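Side-chain contacts in putative uncharacterized protein (Trypanosoma congolense, PDB 4E40), which probably acts as a cell-surface receptor that takes up haptoglobin-hemoglobin as a nutrient source, this chain being its elongated helical-bundle portion: residues T46-S49 and R50-E54; V105-V108 and A109-N113; V209-V212 and E213-E217. One frame throughout, in Å; residues are numbered along the deposited sequence. Where two conformers were deposited one is given.

Overall arrangement
All three interactions are i to i+4 contacts within a single long helix, one on each of helices 28-73, 82-147 and 192-246, so together they sample the three helices that run along the bundle. Each has a buried side and an exposed side. Interactions 1 and 2 touch, their centres about 9 Å apart, through Ser53 against Val105 and Val108 and through Arg50 against Val112. Interactions 2 and 3 meet more sparingly, Lys111 CB against Arg215 O, and interactions 1 and 3 do not touch. Interaction 1 carries a surface salt bridge, interaction 2 is mainly aliphatic, and interaction 3 folds an arginine back over its own backbone.

Interaction 1: residues T46-S49 and R50-E54; sequences TEFS and RKKSE
The carbonyl oxygen of Arg50, a residue whose own N is bonded to Thr46 O at 2.8 Å, receives two donors: Ser53 OG at 2.7 Å and Glu54 N at 3.0 Å. Ser53 can make the first of these bonds because its OG sits between the backbone N and the carbonyl carbon (chi1 77°), which turns the hydroxyl back toward the preceding turn. The hydroxyl comes to the carbonyl oxygen at an angle, well off the C=O line. Thr46 OG1 is likewise turned to the backbone and bonds Asn43 O. The helix is kinked here, for the N atoms of Glu47 and Phe48 lack bonds to the turn before.

On the outer side, Glu47 and Lys51 run side by side and point the same way. Glu47 is extended, and Lys51 lays its aliphatic chain along the Glu47 carbonyl, with CG and CD each 3.6 Å from Glu47 O, before bending at its last torsion (chi4 146°) to bring NZ to Glu47 OE1. The pair is a salt bridge, but its modelled 2.4 Å is too short to be trusted exactly. One residue further along, Lys52 CD lies 4.5 Å from Phe48 CE2, approaching the ring obliquely, while NZ continues beyond it toward a weak, long ion pair with Glu227.

The chemistry is thus split by face. Ser53, packed against helices 82-147 and 192-246, has its buried hydroxyl satisfied within its own helix, whereas the Glu47-Lys51 pair is exposed; Arg50 reaches helix 82-147, where its NH2 bonds weakly to Asn113 OD1. Lys52 binds heme b in another structure of this protein; with no heme bound here, its loose contact with Phe48 probably does not fix the ammonium tightly.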
# COMPACT_ATOMS: atom_id res chain seq x y z
N THR A 46 -3.06 -7.27 7.98
CA THR A 46 -4.02 -6.37 8.62
C THR A 46 -5.06 -7.07 9.46
O THR A 46 -5.60 -6.45 10.40
CB THR A 46 -4.64 -5.35 7.63
OG1 THR A 46 -5.45 -6.00 6.64
CG2 THR A 46 -3.51 -4.50 7.00
N GLU A 47 -5.35 -8.33 9.15
CA GLU A 47 -6.34 -9.07 9.94
C GLU A 47 -5.74 -9.29 11.34
O GLU A 47 -6.48 -9.20 12.36
CB GLU A 47 -6.72 -10.38 9.24
CG GLU A 47 -7.80 -11.20 9.93
CD GLU A 47 -7.92 -12.63 9.38
OE1 GLU A 47 -8.76 -13.41 9.89
OE2 GLU A 47 -7.17 -12.99 8.43
N PHE A 48 -4.43 -9.53 11.40
CA PHE A 48 -3.72 -9.64 12.70
C PHE A 48 -3.76 -8.33 13.52
O PHE A 48 -3.98 -8.38 14.73
CB PHE A 48 -2.26 -10.11 12.50
CG PHE A 48 -1.40 -10.00 13.75
CD1 PHE A 48 -1.41 -11.02 14.71
CD2 PHE A 48 -0.58 -8.89 13.95
CE1 PHE A 48 -0.61 -10.92 15.86
CE2 PHE A 48 0.22 -8.78 15.09
CZ PHE A 48 0.20 -9.80 16.05
N SER A 49 -3.51 -7.19 12.88
CA SER A 49 -3.52 -5.85 13.54
C SER A 49 -4.87 -5.47 13.99
O SER A 49 -5.02 -4.94 15.12
CB SER A 49 -3.00 -4.78 12.61
OG SER A 49 -1.75 -5.19 12.15
N ARG A 50 -5.86 -5.73 13.13
CA ARG A 50 -7.24 -5.52 13.46
C ARG A 50 -7.61 -6.35 14.69
O ARG A 50 -8.14 -5.81 15.66
CB ARG A 50 -8.15 -5.81 12.26
CG ARG A 50 -9.57 -5.36 12.43
CD ARG A 50 -10.14 -4.95 11.04
NE ARG A 50 -11.35 -4.11 11.19
CZ ARG A 50 -12.13 -3.54 10.23
NH1 ARG A 50 -13.24 -2.83 10.61
NH2 ARG A 50 -11.85 -3.71 8.95
N LYS A 51 -7.26 -7.64 14.70
CA LYS A 51 -7.53 -8.51 15.83
C LYS A 51 -6.78 -8.05 17.07
O LYS A 51 -7.38 -8.09 18.13
CB LYS A 51 -7.22 -9.98 15.48
CG LYS A 51 -8.47 -10.67 14.94
CD LYS A 51 -8.15 -11.88 14.07
CE LYS A 51 -9.44 -12.54 13.62
NZ LYS A 51 -9.25 -13.10 12.26
N LYS A 52 -5.56 -7.57 16.93
CA LYS A 52 -4.81 -7.04 18.11
C LYS A 52 -5.58 -5.85 18.71
O LYS A 52 -5.74 -5.76 19.97
CB LYS A 52 -3.41 -6.62 17.73
CG LYS A 52 -2.56 -6.08 18.86
CD LYS A 52 -1.08 -6.13 18.43
CE LYS A 52 -0.20 -5.12 19.20
NZ LYS A 52 1.21 -5.00 18.67
N SER A 53 -6.05 -4.97 17.83
CA SER A 53 -6.79 -3.78 18.35
C SER A 53 -8.10 -4.23 19.04
O SER A 53 -8.54 -3.60 20.02
CB SER A 53 -7.04 -2.77 17.21
OG SER A 53 -8.11 -3.19 16.38
N GLU A 54 -8.77 -5.28 18.51
CA GLU A 54 -9.97 -5.75 19.08
C GLU A 54 -9.73 -6.39 20.45
O GLU A 54 -10.55 -6.22 21.35
CB GLU A 54 -10.56 -6.81 18.15
CG GLU A 54 -11.15 -6.19 16.88
CD GLU A 54 -11.80 -7.26 15.95
OE1 GLU A 54 -11.77 -8.48 16.24
OE2 GLU A 54 -12.40 -6.89 14.95

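Interaction 2: residues V105-V108 and A109-N113; sequences VEIV and AKKVN. Unlike the reference sequence in segment 109-113: Val112 (reference Ala).
Of the flat side-chain groups, the carboxylate of Glu106 is the one that reaches across, and its contact is slight: OE1 lies 4.2 Å from Ala109 CB. The chain doubles back at chi2 (-46°), which brings the carboxylate beside that methyl. Its charge is 4.9 Å from the ammonium of Lys110, measured from OE1 to NZ, so any attraction works without contact.

A closer meeting joins Ile107 and Lys111, which lie side by side and point the same way. Ile107 CG2 touches Lys111 CE at 3.8 Å, while Lys111 CG rests 3.3 Å from Ile107 O. Beyond this aliphatic contact Lys111 NZ forms a salt bridge with Glu218. On the buried side Val108 CG1 and Val112 CG2 pair at 4.2 Å, and Val112 CG2 also lies 3.3 Å from Val108 O, the acceptor of Val112 N.

Residues 105-113 lie between two helices. Ile107 and Val108 rest on Ala222 of helix 192-246, and Lys111 and Val112 on Leu219, one turn away. Toward helix 28-73, Val105 and Val108 meet Ser53, and Val112 meets Arg50.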
# COMPACT_ATOMS: atom_id res chain seq x y z
N VAL A 105 -8.14 2.78 18.86
CA VAL A 105 -8.58 1.55 18.17
C VAL A 105 -9.43 1.95 16.98
O VAL A 105 -9.35 1.28 15.93
CB VAL A 105 -9.27 0.60 19.17
CG1 VAL A 105 -9.99 -0.57 18.43
CG2 VAL A 105 -8.21 0.04 20.14
N GLU A 106 -10.18 3.05 17.06
CA GLU A 106 -10.88 3.60 15.87
C GLU A 106 -9.95 4.06 14.79
O GLU A 106 -10.23 3.85 13.59
CB GLU A 106 -11.83 4.75 16.28
CG GLU A 106 -13.12 4.22 16.84
CD GLU A 106 -13.69 3.07 15.95
OE1 GLU A 106 -13.77 3.19 14.68
OE2 GLU A 106 -14.00 2.04 16.56
N ILE A 107 -8.83 4.68 15.19
CA ILE A 107 -7.83 5.04 14.20
C ILE A 107 -7.25 3.80 13.53
O ILE A 107 -7.09 3.83 12.27
CB ILE A 107 -6.71 5.90 14.78
CG1 ILE A 107 -7.29 7.24 15.13
CG2 ILE A 107 -5.57 6.09 13.72
CD1 ILE A 107 -6.35 8.10 15.96
N VAL A 108 -6.93 2.75 14.28
CA VAL A 108 -6.42 1.48 13.75
C VAL A 108 -7.44 0.93 12.72
O VAL A 108 -7.05 0.51 11.63
CB VAL A 108 -6.18 0.43 14.83
CG1 VAL A 108 -5.88 -0.95 14.16
CG2 VAL A 108 -5.00 0.88 15.69
N ALA A 109 -8.71 0.99 13.05
CA ALA A 109 -9.73 0.45 12.12
C ALA A 109 -9.73 1.24 10.86
O ALA A 109 -9.90 0.65 9.75
CB ALA A 109 -11.13 0.56 12.79
N LYS A 110 -9.60 2.58 10.96
CA LYS A 110 -9.63 3.46 9.78
C LYS A 110 -8.45 3.12 8.88
O LYS A 110 -8.62 3.04 7.65
CB LYS A 110 -9.59 4.95 10.16
CG LYS A 110 -10.88 5.44 10.83
CD LYS A 110 -10.80 6.90 11.33
CE LYS A 110 -12.07 7.32 12.10
NZ LYS A 110 -13.33 6.83 11.48
N LYS A 111 -7.29 2.89 9.50
CA LYS A 111 -6.08 2.61 8.69
C LYS A 111 -6.16 1.27 8.05
O LYS A 111 -5.64 1.09 6.90
CB LYS A 111 -4.77 2.71 9.53
CG LYS A 111 -4.58 4.06 10.15
CD LYS A 111 -4.51 5.25 9.23
CE LYS A 111 -4.81 6.48 10.05
NZ LYS A 111 -4.35 7.70 9.36
N VAL A 112 -6.69 0.28 8.76
CA VAL A 112 -6.88 -1.03 8.17
C VAL A 112 -7.77 -0.88 6.92
O VAL A 112 -7.47 -1.43 5.86
CB VAL A 112 -7.57 -1.98 9.11
CG1 VAL A 112 -8.17 -3.22 8.42
CG2 VAL A 112 -6.58 -2.40 10.25
N ASN A 113 -8.88 -0.17 7.06
CA ASN A 113 -9.78 0.01 5.89
C ASN A 113 -9.13 0.78 4.77
O ASN A 113 -9.33 0.40 3.57
CB ASN A 113 -11.10 0.66 6.36
CG ASN A 113 -11.99 -0.32 7.13
OD1 ASN A 113 -11.92 -1.53 6.91
ND2 ASN A 113 -12.79 0.17 8.02

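Interaction 3: residues V209-V212 and E213-E217; sequences VKSV and EQRAE
Val209 meets Glu213 one turn on, their side chains crossing at a slant. In the conformer given, one of two deposited for Glu213, its OE2 lies 3.6 Å from Val209 CG1, and the foot of the side chain passes over the backbone, with CG 3.4 Å from Val209 O. The valine presents CG1 because that methyl is anti to the backbone N (chi1 173°). The methyl thus meets a carboxylate oxygen in plain van der Waals contact, and its detail is doubtful where the other conformer is occupied.

Lys210 takes part mainly through its carbonyl, which accepts Gln214 N and has Gln214 CG resting 3.5 Å from Lys210 O.

At Ser211 the acceptor is more heavily used. Arg215 N bonds Ser211 O at 2.8 Å in a nearly straight bond (177° at the hydrogen), and the same oxygen lies over a face of the Arg215 guanidinium, 3.6 Å from NH2. Successive bends at chi2 and chi3 curl the arginine back over its own helix. Gln214 CB lies over the same guanidinium face, displaced toward its rim, and Gln214 OE1 takes a weak bond from Arg215 NH1 at 3.4 Å.

Val212 ends the segment on the buried side. Its carbonyl accepts Ala216 N and touches the alanine methyl, Ala216 CB lying 3.3 Å from Val212 O; both residues pack on Arg42, a heme b binding residue in another structure of this protein.

The firmest polar partner of Arg215 is Glu218, which forms a salt bridge with NH1. With the carbonyl of Ser211 over the guanidinium and the carboxylate of Glu218 at its end, the positive charge is probably well stabilised, while the valine and alanine side of the helix offers Arg42 an uncharged surface.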
# COMPACT_ATOMS: atom_id res chain seq x y z
N VAL A 209 1.18 2.34 -3.27
CA VAL A 209 1.98 1.49 -2.40
C VAL A 209 2.67 2.40 -1.38
O VAL A 209 2.75 2.02 -0.21
CB VAL A 209 2.92 0.53 -3.16
CG1 VAL A 209 3.83 -0.18 -2.19
CG2 VAL A 209 2.11 -0.44 -4.04
N LYS A 210 3.11 3.59 -1.80
CA LYS A 210 3.72 4.54 -0.83
C LYS A 210 2.68 4.90 0.23
O LYS A 210 3.01 4.94 1.43
CB LYS A 210 4.23 5.80 -1.50
CG LYS A 210 5.52 5.54 -2.25
CD LYS A 210 5.94 6.74 -3.04
CE LYS A 210 7.28 6.46 -3.70
NZ LYS A 210 7.56 7.43 -4.79
N SER A 211 1.45 5.18 -0.22
CA SER A 211 0.34 5.48 0.70
C SER A 211 0.08 4.32 1.66
O SER A 211 -0.11 4.55 2.87
CB SER A 211 -0.94 5.84 -0.07
OG SER A 211 -0.84 7.09 -0.74
N VAL A 212 0.08 3.09 1.16
CA VAL A 212 -0.10 1.90 2.03
C VAL A 212 0.94 1.86 3.14
O VAL A 212 0.60 1.61 4.32
CB VAL A 212 -0.09 0.56 1.24
CG1 VAL A 212 0.09 -0.67 2.15
CG2 VAL A 212 -1.37 0.44 0.45
N GLU A 213 2.19 2.11 2.79
CA GLU A 213 3.25 1.99 3.75
C GLU A 213 3.15 3.15 4.78
O GLU A 213 3.50 2.92 5.95
CB GLU A 213 4.62 1.87 3.03
CG GLU A 213 4.78 0.61 2.14
CD GLU A 213 5.84 0.70 1.02
OE1 GLU A 213 6.31 1.80 0.71
OE2 GLU A 213 6.25 -0.36 0.47
N GLN A 214 2.64 4.34 4.39
CA GLN A 214 2.42 5.47 5.30
C GLN A 214 1.23 5.17 6.21
O GLN A 214 1.32 5.39 7.45
CB GLN A 214 2.11 6.75 4.57
CG GLN A 214 3.25 7.43 3.85
CD GLN A 214 2.89 8.87 3.54
OE1 GLN A 214 1.86 9.16 2.91
NE2 GLN A 214 3.74 9.80 3.99
N ARG A 215 0.11 4.70 5.63
CA ARG A 215 -1.03 4.30 6.55
C ARG A 215 -0.61 3.19 7.53
O ARG A 215 -1.10 3.10 8.67
CB ARG A 215 -2.30 3.83 5.75
CG ARG A 215 -2.80 4.72 4.62
CD ARG A 215 -3.36 6.10 4.90
NE ARG A 215 -2.36 7.10 5.30
CZ ARG A 215 -1.61 7.86 4.51
NH1 ARG A 215 -0.79 8.74 5.07
NH2 ARG A 215 -1.66 7.78 3.17
N ALA A 216 0.26 2.27 7.12
CA ALA A 216 0.68 1.17 7.95
C ALA A 216 1.50 1.71 9.13
O ALA A 216 1.41 1.15 10.22
CB ALA A 216 1.48 0.18 7.14
N GLU A 217 2.30 2.77 8.89
CA GLU A 217 3.12 3.38 9.99
C GLU A 217 2.13 4.04 10.96
O GLU A 217 2.29 3.92 12.20
CB GLU A 217 4.13 4.43 9.45
CG GLU A 217 5.31 3.80 8.70
CD GLU A 217 6.33 4.84 8.21
OE1 GLU A 217 5.92 5.96 7.78
OE2 GLU A 217 7.56 4.54 8.19